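Local coordinates for biogenic amine-binding protein (Rhodnius prolixus, PDB 4GE1), which binds biogenic amines, probably including serotonin and norepinephrine, in the saliva of this blood-feeding insect, at residues Ser3-Val8 and His124-Ala129; Trp24-Tyr29 and Asn42-Leu47; His28-Asp33 and Asp132-Ala137. All blocks are in the same frame, centred on the assembly; numbering follows the deposited sequence.

In the fold
All three contacts hold parts of one lipocalin barrel. Contact 2 is the buried one: it pairs strand 23-31 with strand 43-50, and its Ile26 reaches the bound amine. Contact 3 uses the other edge of strand 23-31, pairing it with strand 130-140; it is buried toward Tyr29 and Ala137 and exposed at Asp33 and Asp132. Contact 1 lies on the outside of the barrel, where the N-terminal segment is joined by a disulfide and a water to strand 120-127, itself the sheet neighbour of strand 130-140. Backbone bonds dominate contacts 2 and 3, whereas contact 1 has no direct hydrogen bond between its segments.

Contact 1: Ser3-Val8 and His124-Ala129; sequences SGCSTV and HVCDPA. With TSS (2-(1H-indol-3-yl)ethanamine), chain E.
Cys5 and Cys126 form a disulfide that ties the N-terminal segment to the outside of the lipocalin barrel, on strand 120-127. The two sulfur atoms, Cys5 SG and Cys126 SG, are 2.0 Å apart, and the bridge has a left-handed twist, with a torsion of -83° about the S-S bond. The half-cystines reach it differently: SG of Cys5 lies beside its own backbone N (chi1 -76°), while CB of Cys126 points toward the 3-8 segment and its SG stands opposite its backbone N (chi1 -170°). Pro128 borders the bridge loosely, its CD 4.5 Å from Cys5 SG.

Beyond the disulfide, the imidazole of His124 is the second meeting point. Val8 CG1 sits over one face of the ring, near its rim, 4.2 Å from His124 CG, while the backbone O of Ser6 approaches His124 CE1 obliquely at 3.6 Å. No direct hydrogen bond links the segments; a water does this instead. It accepts from Ser6 N at 3.1 Å and lies in the plane of the imidazole at its edge, 3.1 Å from His124 NE2. The imidazole thus has a water at its edge and an apolar methyl over one face, which together probably help to hold its rotation. Tyr136 of strand 130-140 also meets this ring.

Val125, between the two residues that face the N-terminal segment, points the opposite way into the barrel, where its CG2 comes within 3.7 Å of CD2 of the tryptamine indole. The strand thus joins the disulfide outside to the amine pocket inside. Beyond it the chain bends through an Asx turn, in which Ala129 N donates to Asp127 OD1 at 2.8 Å from above the carboxylate plane.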
loop_
_atom_site.group_PDB
_atom_site.type_symbol
_atom_site.label_atom_id
_atom_site.label_comp_id
_atom_site.label_asym_id
_atom_site.label_seq_id
_atom_site.Cartn_x
_atom_site.Cartn_y
_atom_site.Cartn_z
ATOM N N SER A 3 -18.605 7.919 11.272
ATOM C CA SER A 3 -17.439 8.741 11.584
ATOM C C SER A 3 -16.154 7.915 11.635
ATOM O O SER A 3 -16.180 6.715 11.927
ATOM C CB SER A 3 -17.643 9.488 12.908
ATOM O OG SER A 3 -17.718 8.587 14.000
ATOM N N GLY A 4 -15.034 8.566 11.333
ATOM C CA GLY A 4 -13.717 7.967 11.492
ATOM C C GLY A 4 -13.350 6.860 10.518
ATOM O O GLY A 4 -14.097 6.544 9.589
ATOM N N CYS A 5 -12.170 6.284 10.734
ATOM C CA CYS A 5 -11.707 5.136 9.966
ATOM C C CYS A 5 -12.307 3.866 10.552
ATOM O O CYS A 5 -12.432 3.737 11.771
ATOM C CB CYS A 5 -10.181 5.055 10.005
ATOM S SG CYS A 5 -9.335 6.255 8.953
ATOM N N SER A 6 -12.693 2.934 9.687
ATOM C CA SER A 6 -13.199 1.649 10.147
ATOM C C SER A 6 -12.098 0.896 10.883
ATOM O O SER A 6 -10.918 1.038 10.564
ATOM C CB SER A 6 -13.699 0.813 8.966
ATOM O OG SER A 6 -14.803 1.428 8.326
ATOM N N THR A 7 -12.482 0.108 11.881
ATOM C CA THR A 7 -11.546 -0.809 12.516
ATOM C C THR A 7 -11.762 -2.184 11.905
ATOM O O THR A 7 -12.896 -2.651 11.801
ATOM C CB THR A 7 -11.741 -0.878 14.043
ATOM O OG1 THR A 7 -12.959 -1.568 14.345
ATOM C CG2 THR A 7 -11.793 0.520 14.637
ATOM N N VAL A 8 -10.680 -2.823 11.477
ATOM C CA VAL A 8 -10.778 -4.151 10.884
ATOM C C VAL A 8 -9.828 -5.114 11.586
ATOM O O VAL A 8 -8.754 -4.715 12.045
ATOM C CB VAL A 8 -10.475 -4.137 9.358
ATOM C CG1 VAL A 8 -11.197 -2.984 8.670
ATOM C CG2 VAL A 8 -8.989 -4.049 9.103
ATOM N N HIS A 124 -6.220 -2.633 4.512
ATOM C CA HIS A 124 -7.097 -1.484 4.645
ATOM C C HIS A 124 -6.258 -0.306 5.127
ATOM O O HIS A 124 -5.578 -0.399 6.156
ATOM C CB HIS A 124 -8.231 -1.779 5.633
ATOM C CG HIS A 124 -9.030 -0.569 6.013
ATOM N ND1 HIS A 124 -8.777 0.162 7.150
ATOM C CD2 HIS A 124 -10.077 0.034 5.398
ATOM C CE1 HIS A 124 -9.636 1.167 7.225
ATOM N NE2 HIS A 124 -10.432 1.112 6.176
ATOM N N VAL A 125 -6.277 0.782 4.361
ATOM C CA VAL A 125 -5.533 1.987 4.710
ATOM C C VAL A 125 -6.477 3.163 4.858
ATOM O O VAL A 125 -7.359 3.364 4.025
ATOM C CB VAL A 125 -4.495 2.342 3.652
ATOM C CG1 VAL A 125 -3.626 3.499 4.141
ATOM C CG2 VAL A 125 -3.647 1.129 3.313
ATOM N N CYS A 126 -6.296 3.947 5.912
ATOM C CA CYS A 126 -7.206 5.059 6.156
ATOM C C CYS A 126 -6.560 6.225 6.892
ATOM O O CYS A 126 -5.702 6.034 7.746
ATOM C CB CYS A 126 -8.435 4.573 6.923
ATOM S SG CYS A 126 -9.725 5.806 7.003
ATOM N N ASP A 127 -6.988 7.433 6.551
ATOM C CA ASP A 127 -6.452 8.644 7.155
ATOM C C ASP A 127 -7.476 9.216 8.117
ATOM O O ASP A 127 -8.567 9.589 7.706
ATOM C CB ASP A 127 -6.122 9.664 6.064
ATOM C CG ASP A 127 -5.500 10.935 6.614
ATOM O OD1 ASP A 127 -5.585 11.179 7.839
ATOM O OD2 ASP A 127 -4.933 11.703 5.808
ATOM N N PRO A 128 -7.126 9.284 9.408
ATOM C CA PRO A 128 -8.017 9.764 10.470
ATOM C C PRO A 128 -8.470 11.199 10.226
ATOM O O PRO A 128 -9.517 11.610 10.726
ATOM C CB PRO A 128 -7.138 9.704 11.718
ATOM C CG PRO A 128 -6.077 8.711 11.393
ATOM C CD PRO A 128 -5.821 8.854 9.935
ATOM N N ALA A 129 -7.683 11.952 9.468
ATOM C CA ALA A 129 -8.021 13.333 9.149
ATOM C C ALA A 129 -8.817 13.415 7.851
ATOM O O ALA A 129 -9.328 14.474 7.491
ATOM C CB ALA A 129 -6.759 14.179 9.056
HETATM N N1 TSS E . 0.675 4.751 -0.813
HETATM C CA TSS E . -0.483 5.163 -0.056
HETATM C CB TSS E . -1.587 4.164 0.095
HETATM C CG TSS E . -1.209 2.727 0.270
HETATM C CD1 TSS E . -1.395 1.706 -0.651
HETATM N NE1 TSS E . -0.942 0.548 -0.126
HETATM C CE2 TSS E . -0.440 0.784 1.137
HETATM C CD2 TSS E . -0.597 2.119 1.409
HETATM C CZ2 TSS E . 0.158 -0.080 2.095
HETATM C CH2 TSS E . 0.575 0.426 3.323
HETATM C CZ3 TSS E . 0.414 1.785 3.600
HETATM C CE3 TSS E . -0.168 2.636 2.653
HETATM O O HOH W 1 -12.682 3.251 6.611
#

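Contact 2: Trp24-Tyr29 and Asn42-Leu47; sequences WYITHY and NCTKFL
The beta hairpin of strands 23-31 and 43-50 pairs Trp24 with Phe46 as an antiparallel hydrogen-bonded pair, Trp24 N giving to Phe46 O at 3.0 Å and Phe46 N to Trp24 O at 2.9 Å. Phe46 CG lies between its backbone N and carbonyl carbon (chi1 62°), bringing one ring face against Trp24 CB, a CH-pi contact 3.8 Å from the Phe46 ring centroid; the five-membered ring of the indole is offset and inclined 27° to the phenyl, with little stacking. Trp24 belongs to the Gly-X-Trp signature of lipocalins, and Arg141 makes a cation-pi contact with it, as in other members of the family. Ile26 and Thr44 lie alongside on the same face, Ile26 CD1 3.6 Å from Thr44 CG2, and Ile26 also touches the bound tryptamine. On the reverse face the extended Lys45 runs beside the ring of Tyr25, and its NZ donates to Tyr25 OH at 2.9 Å while forming a salt bridge with Asp181. Farther along, a water donates to Ile26 O and Asn42 O and accepts from Thr44 N. Tyr29 OH, which also bonds to Asp40 O, accepts almost straight from Asn42 N at 2.9 Å, an N-H...O angle of 170°.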
loop_
_atom_site.group_PDB
_atom_site.type_symbol
_atom_site.label_atom_id
_atom_site.label_comp_id
_atom_site.label_asym_id
_atom_site.label_seq_id
_atom_site.Cartn_x
_atom_site.Cartn_y
_atom_site.Cartn_z
ATOM N N TRP A 24 5.829 -4.840 -3.870
ATOM C CA TRP A 24 4.435 -5.244 -4.041
ATOM C C TRP A 24 3.778 -4.502 -5.202
ATOM O O TRP A 24 4.068 -3.338 -5.441
ATOM C CB TRP A 24 3.631 -4.916 -2.779
ATOM C CG TRP A 24 3.959 -5.763 -1.559
ATOM C CD1 TRP A 24 4.783 -5.428 -0.520
ATOM C CD2 TRP A 24 3.437 -7.062 -1.249
ATOM N NE1 TRP A 24 4.809 -6.440 0.411
ATOM C CE2 TRP A 24 3.991 -7.453 -0.015
ATOM C CE3 TRP A 24 2.553 -7.931 -1.898
ATOM C CZ2 TRP A 24 3.698 -8.675 0.578
ATOM C CZ3 TRP A 24 2.263 -9.135 -1.308
ATOM C CH2 TRP A 24 2.835 -9.502 -0.084
ATOM N N TYR A 25 2.879 -5.180 -5.909
ATOM C CA TYR A 25 2.050 -4.535 -6.910
ATOM C C TYR A 25 0.617 -4.470 -6.390
ATOM O O TYR A 25 0.102 -5.449 -5.848
ATOM C CB TYR A 25 2.072 -5.316 -8.222
ATOM C CG TYR A 25 3.423 -5.356 -8.895
ATOM C CD1 TYR A 25 4.319 -6.388 -8.637
ATOM C CD2 TYR A 25 3.804 -4.365 -9.787
ATOM C CE1 TYR A 25 5.563 -6.429 -9.249
ATOM C CE2 TYR A 25 5.046 -4.398 -10.405
ATOM C CZ TYR A 25 5.922 -5.432 -10.128
ATOM O OH TYR A 25 7.153 -5.474 -10.743
ATOM N N ILE A 26 -0.017 -3.313 -6.550
ATOM C CA ILE A 26 -1.420 -3.161 -6.182
ATOM C C ILE A 26 -2.288 -3.544 -7.372
ATOM O O ILE A 26 -2.343 -2.829 -8.372
ATOM C CB ILE A 26 -1.730 -1.738 -5.704
ATOM C CG1 ILE A 26 -0.751 -1.356 -4.586
ATOM C CG2 ILE A 26 -3.170 -1.647 -5.207
ATOM C CD1 ILE A 26 -1.164 -0.152 -3.787
ATOM N N THR A 27 -2.943 -4.693 -7.266
ATOM C CA THR A 27 -3.657 -5.264 -8.400
ATOM C C THR A 27 -5.135 -4.872 -8.455
ATOM O O THR A 27 -5.695 -4.692 -9.534
ATOM C CB THR A 27 -3.531 -6.797 -8.407
ATOM O OG1 THR A 27 -3.958 -7.319 -7.141
ATOM C CG2 THR A 27 -2.084 -7.199 -8.655
ATOM N N HIS A 28 -5.761 -4.756 -7.290
ATOM C CA HIS A 28 -7.187 -4.454 -7.192
ATOM C C HIS A 28 -7.395 -3.549 -5.996
ATOM O O HIS A 28 -6.670 -3.653 -5.002
ATOM C CB HIS A 28 -8.002 -5.725 -6.951
ATOM C CG HIS A 28 -7.838 -6.773 -8.008
ATOM N ND1 HIS A 28 -6.685 -7.510 -8.151
ATOM C CD2 HIS A 28 -8.693 -7.219 -8.957
ATOM C CE1 HIS A 28 -6.831 -8.362 -9.150
ATOM N NE2 HIS A 28 -8.040 -8.204 -9.657
ATOM N N TYR A 29 -8.398 -2.679 -6.065
ATOM C CA TYR A 29 -8.669 -1.808 -4.932
ATOM C C TYR A 29 -9.954 -0.999 -5.013
ATOM O O TYR A 29 -10.416 -0.630 -6.095
ATOM C CB TYR A 29 -7.489 -0.865 -4.690
ATOM C CG TYR A 29 -7.231 0.140 -5.787
ATOM C CD1 TYR A 29 -7.897 1.359 -5.816
ATOM C CD2 TYR A 29 -6.284 -0.112 -6.775
ATOM C CE1 TYR A 29 -7.631 2.296 -6.810
ATOM C CE2 TYR A 29 -6.010 0.817 -7.765
ATOM C CZ TYR A 29 -6.682 2.017 -7.785
ATOM O OH TYR A 29 -6.398 2.927 -8.793
ATOM N N ASN A 42 -4.986 3.927 -11.151
ATOM C CA ASN A 42 -3.520 3.901 -11.248
ATOM C C ASN A 42 -2.861 2.516 -11.178
ATOM O O ASN A 42 -3.463 1.541 -10.709
ATOM C CB ASN A 42 -2.887 4.760 -10.145
ATOM C CG ASN A 42 -3.396 6.187 -10.132
ATOM O OD1 ASN A 42 -3.177 6.953 -11.071
ATOM N ND2 ASN A 42 -4.039 6.566 -9.036
ATOM N N CYS A 43 -1.610 2.459 -11.640
ATOM C CA CYS A 43 -0.748 1.293 -11.495
ATOM C C CYS A 43 0.250 1.632 -10.401
ATOM O O CYS A 43 1.088 2.533 -10.565
ATOM C CB CYS A 43 0.021 1.034 -12.790
ATOM S SG CYS A 43 -1.020 0.857 -14.254
ATOM N N THR A 44 0.153 0.941 -9.275
ATOM C CA THR A 44 1.046 1.235 -8.166
ATOM C C THR A 44 1.980 0.067 -7.862
ATOM O O THR A 44 1.562 -1.087 -7.779
ATOM C CB THR A 44 0.286 1.652 -6.893
ATOM O OG1 THR A 44 -0.328 2.939 -7.090
ATOM C CG2 THR A 44 1.261 1.738 -5.713
ATOM N N LYS A 45 3.260 0.380 -7.732
ATOM C CA LYS A 45 4.237 -0.581 -7.248
ATOM C C LYS A 45 4.925 0.088 -6.078
ATOM O O LYS A 45 5.166 1.303 -6.100
ATOM C CB LYS A 45 5.252 -0.923 -8.343
ATOM C CG LYS A 45 6.417 -1.785 -7.875
ATOM C CD LYS A 45 7.320 -2.175 -9.042
ATOM C CE LYS A 45 8.410 -3.149 -8.600
ATOM N NZ LYS A 45 9.213 -3.667 -9.758
ATOM N N PHE A 46 5.216 -0.675 -5.034
ATOM C CA PHE A 46 5.996 -0.097 -3.952
ATOM C C PHE A 46 7.139 -0.972 -3.470
ATOM O O PHE A 46 7.125 -2.196 -3.623
ATOM C CB PHE A 46 5.133 0.482 -2.808
ATOM C CG PHE A 46 4.259 -0.517 -2.083
ATOM C CD1 PHE A 46 4.602 -0.960 -0.809
ATOM C CD2 PHE A 46 3.057 -0.947 -2.630
ATOM C CE1 PHE A 46 3.778 -1.847 -0.104
ATOM C CE2 PHE A 46 2.221 -1.828 -1.928
ATOM C CZ PHE A 46 2.592 -2.286 -0.668
ATOM N N LEU A 47 8.152 -0.306 -2.932
ATOM C CA LEU A 47 9.370 -0.962 -2.488
ATOM C C LEU A 47 9.552 -0.666 -1.011
ATOM O O LEU A 47 9.444 0.482 -0.587
ATOM C CB LEU A 47 10.559 -0.402 -3.280
ATOM C CG LEU A 47 11.867 -1.184 -3.315
ATOM C CD1 LEU A 47 11.658 -2.483 -4.067
ATOM C CD2 LEU A 47 12.961 -0.352 -3.975
HETATM O O HOH W 2 -2.586 -0.145 -8.600
#

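Contact 3: His28-Asp33 and Asp132-Ala137; sequences HYKLGD and DYYLYA
Tyr134 carries its CG between the backbone N and the carbonyl carbon (chi1 68°), and this turns the phenol back across the end of the 28-33 segment. Asp33, with CG beside its own backbone N (chi1 -71°), brings a carboxylate to the rim of that ring, the two planes far from parallel. Tyr134 OH donates to Asp33 OD1 at 2.6 Å, meeting the oxygen from above the carboxylate plane. The same hydroxyl is approached by the extended chain of Lys30, whose NZ makes a weak bond to Tyr134 OH at 3.2 Å. The bond received from Tyr134 OH would probably favour ionised Asp33, to which Lys30 is linked through that hydroxyl.

Gly32 lies beneath the phenol: its CA is 3.9 Å from the centroid of the Tyr134 ring, over one face, a CH-pi contact, and its N donates to Tyr134 O at 2.8 Å. A positive phi (68°) at this residue, which has no side chain, goes with the end of the strand here.

Toward the barrel interior, Leu31 CD1 packs on CD1 of the Tyr133 ring at 3.5 Å, although Tyr133 is poorly ordered. Leu135 CD1 lies 3.8 Å from Tyr29 CD1, and both Tyr133 and Leu135 also touch the bound tryptamine. Lys30 and Tyr136, with side chains on the other face of the sheet, form an antiparallel hydrogen-bonded pair through two backbone bonds, Lys30 N to Tyr136 O and Tyr136 N to Lys30 O. This pairing of the first strand, 23-31, with the last long one, 130-140, is the closure of the lipocalin barrel.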
loop_
_atom_site.group_PDB
_atom_site.type_symbol
_atom_site.label_atom_id
_atom_site.label_comp_id
_atom_site.label_asym_id
_atom_site.label_seq_id
_atom_site.Cartn_x
_atom_site.Cartn_y
_atom_site.Cartn_z
ATOM N N HIS A 28 -5.761 -4.756 -7.290
ATOM C CA HIS A 28 -7.187 -4.454 -7.192
ATOM C C HIS A 28 -7.395 -3.549 -5.996
ATOM O O HIS A 28 -6.670 -3.653 -5.002
ATOM C CB HIS A 28 -8.002 -5.725 -6.951
ATOM C CG HIS A 28 -7.838 -6.773 -8.008
ATOM N ND1 HIS A 28 -6.685 -7.510 -8.151
ATOM C CD2 HIS A 28 -8.693 -7.219 -8.957
ATOM C CE1 HIS A 28 -6.831 -8.362 -9.150
ATOM N NE2 HIS A 28 -8.040 -8.204 -9.657
ATOM N N TYR A 29 -8.398 -2.679 -6.065
ATOM C CA TYR A 29 -8.669 -1.808 -4.932
ATOM C C TYR A 29 -9.954 -0.999 -5.013
ATOM O O TYR A 29 -10.416 -0.630 -6.095
ATOM C CB TYR A 29 -7.489 -0.865 -4.690
ATOM C CG TYR A 29 -7.231 0.140 -5.787
ATOM C CD1 TYR A 29 -7.897 1.359 -5.816
ATOM C CD2 TYR A 29 -6.284 -0.112 -6.775
ATOM C CE1 TYR A 29 -7.631 2.296 -6.810
ATOM C CE2 TYR A 29 -6.010 0.817 -7.765
ATOM C CZ TYR A 29 -6.682 2.017 -7.785
ATOM O OH TYR A 29 -6.398 2.927 -8.793
ATOM N N LYS A 30 -10.517 -0.730 -3.843
ATOM C CA LYS A 30 -11.628 0.197 -3.715
ATOM C C LYS A 30 -11.152 1.408 -2.940
ATOM O O LYS A 30 -10.677 1.292 -1.808
ATOM C CB LYS A 30 -12.800 -0.440 -2.979
ATOM C CG LYS A 30 -13.909 0.565 -2.638
ATOM C CD LYS A 30 -15.102 -0.118 -2.005
ATOM C CE LYS A 30 -16.218 0.875 -1.699
ATOM N NZ LYS A 30 -17.181 0.295 -0.730
ATOM N N LEU A 31 -11.261 2.567 -3.572
ATOM C CA LEU A 31 -10.932 3.833 -2.947
ATOM C C LEU A 31 -12.213 4.623 -2.654
ATOM O O LEU A 31 -12.888 5.071 -3.577
ATOM C CB LEU A 31 -10.053 4.637 -3.887
ATOM C CG LEU A 31 -9.784 6.072 -3.463
ATOM C CD1 LEU A 31 -9.013 6.081 -2.155
ATOM C CD2 LEU A 31 -9.013 6.793 -4.559
ATOM N N GLY A 32 -12.545 4.799 -1.380
ATOM C CA GLY A 32 -13.728 5.571 -0.994
ATOM C C GLY A 32 -15.090 4.978 -1.339
ATOM O O GLY A 32 -15.190 3.830 -1.764
ATOM N N ASP A 33 -16.149 5.767 -1.146
ATOM C CA ASP A 33 -17.515 5.319 -1.432
ATOM C C ASP A 33 -18.011 5.635 -2.853
ATOM O O ASP A 33 -18.826 4.892 -3.403
ATOM C CB ASP A 33 -18.503 5.902 -0.411
ATOM C CG ASP A 33 -18.359 5.283 0.965
ATOM O OD1 ASP A 33 -18.257 4.042 1.048
ATOM O OD2 ASP A 33 -18.351 6.037 1.960
ATOM N N ASP A 132 -13.029 9.847 4.674
ATOM C CA ASP A 132 -13.678 9.654 3.387
ATOM C C ASP A 132 -12.708 9.045 2.386
ATOM O O ASP A 132 -13.123 8.355 1.453
ATOM C CB ASP A 132 -14.252 10.974 2.855
ATOM C CG ASP A 132 -15.577 11.338 3.507
ATOM O OD1 ASP A 132 -16.088 10.522 4.305
ATOM O OD2 ASP A 132 -16.116 12.432 3.213
ATOM N N TYR A 133 -11.418 9.312 2.581
ATOM C CA TYR A 133 -10.370 8.602 1.859
ATOM C C TYR A 133 -10.026 7.327 2.610
ATOM O O TYR A 133 -9.235 7.344 3.561
ATOM C CB TYR A 133 -9.105 9.455 1.713
ATOM C CG TYR A 133 -7.838 8.635 1.478
ATOM C CD1 TYR A 133 -7.502 8.186 0.206
ATOM C CD2 TYR A 133 -6.979 8.315 2.528
ATOM C CE1 TYR A 133 -6.354 7.442 -0.014
ATOM C CE2 TYR A 133 -5.836 7.567 2.316
ATOM C CZ TYR A 133 -5.527 7.135 1.041
ATOM O OH TYR A 133 -4.385 6.397 0.812
ATOM N N TYR A 134 -10.638 6.225 2.206
ATOM C CA TYR A 134 -10.208 4.938 2.715
ATOM C C TYR A 134 -9.893 4.037 1.545
ATOM O O TYR A 134 -10.467 4.174 0.457
ATOM C CB TYR A 134 -11.252 4.299 3.636
ATOM C CG TYR A 134 -12.524 3.858 2.943
ATOM C CD1 TYR A 134 -13.665 4.649 2.981
ATOM C CD2 TYR A 134 -12.590 2.645 2.263
ATOM C CE1 TYR A 134 -14.835 4.254 2.354
ATOM C CE2 TYR A 134 -13.769 2.240 1.631
ATOM C CZ TYR A 134 -14.881 3.049 1.684
ATOM O OH TYR A 134 -16.058 2.655 1.073
ATOM N N LEU A 135 -8.976 3.110 1.775
ATOM C CA LEU A 135 -8.545 2.222 0.723
ATOM C C LEU A 135 -8.588 0.776 1.181
ATOM O O LEU A 135 -8.061 0.428 2.245
ATOM C CB LEU A 135 -7.123 2.587 0.292
ATOM C CG LEU A 135 -6.491 1.737 -0.805
ATOM C CD1 LEU A 135 -7.078 2.120 -2.143
ATOM C CD2 LEU A 135 -4.978 1.933 -0.811
ATOM N N TYR A 136 -9.237 -0.058 0.378
ATOM C CA TYR A 136 -9.093 -1.503 0.491
ATOM C C TYR A 136 -8.305 -1.990 -0.721
ATOM O O TYR A 136 -8.702 -1.751 -1.865
ATOM C CB TYR A 136 -10.461 -2.185 0.520
ATOM C CG TYR A 136 -11.205 -2.050 1.825
ATOM C CD1 TYR A 136 -10.935 -2.898 2.891
ATOM C CD2 TYR A 136 -12.193 -1.086 1.986
ATOM C CE1 TYR A 136 -11.621 -2.786 4.082
ATOM C CE2 TYR A 136 -12.888 -0.967 3.173
ATOM C CZ TYR A 136 -12.599 -1.821 4.216
ATOM O OH TYR A 136 -13.285 -1.701 5.397
ATOM N N ALA A 137 -7.188 -2.668 -0.484
ATOM C CA ALA A 137 -6.303 -3.040 -1.588
ATOM C C ALA A 137 -5.868 -4.502 -1.576
ATOM O O ALA A 137 -5.495 -5.044 -0.534
ATOM C CB ALA A 137 -5.066 -2.125 -1.617
#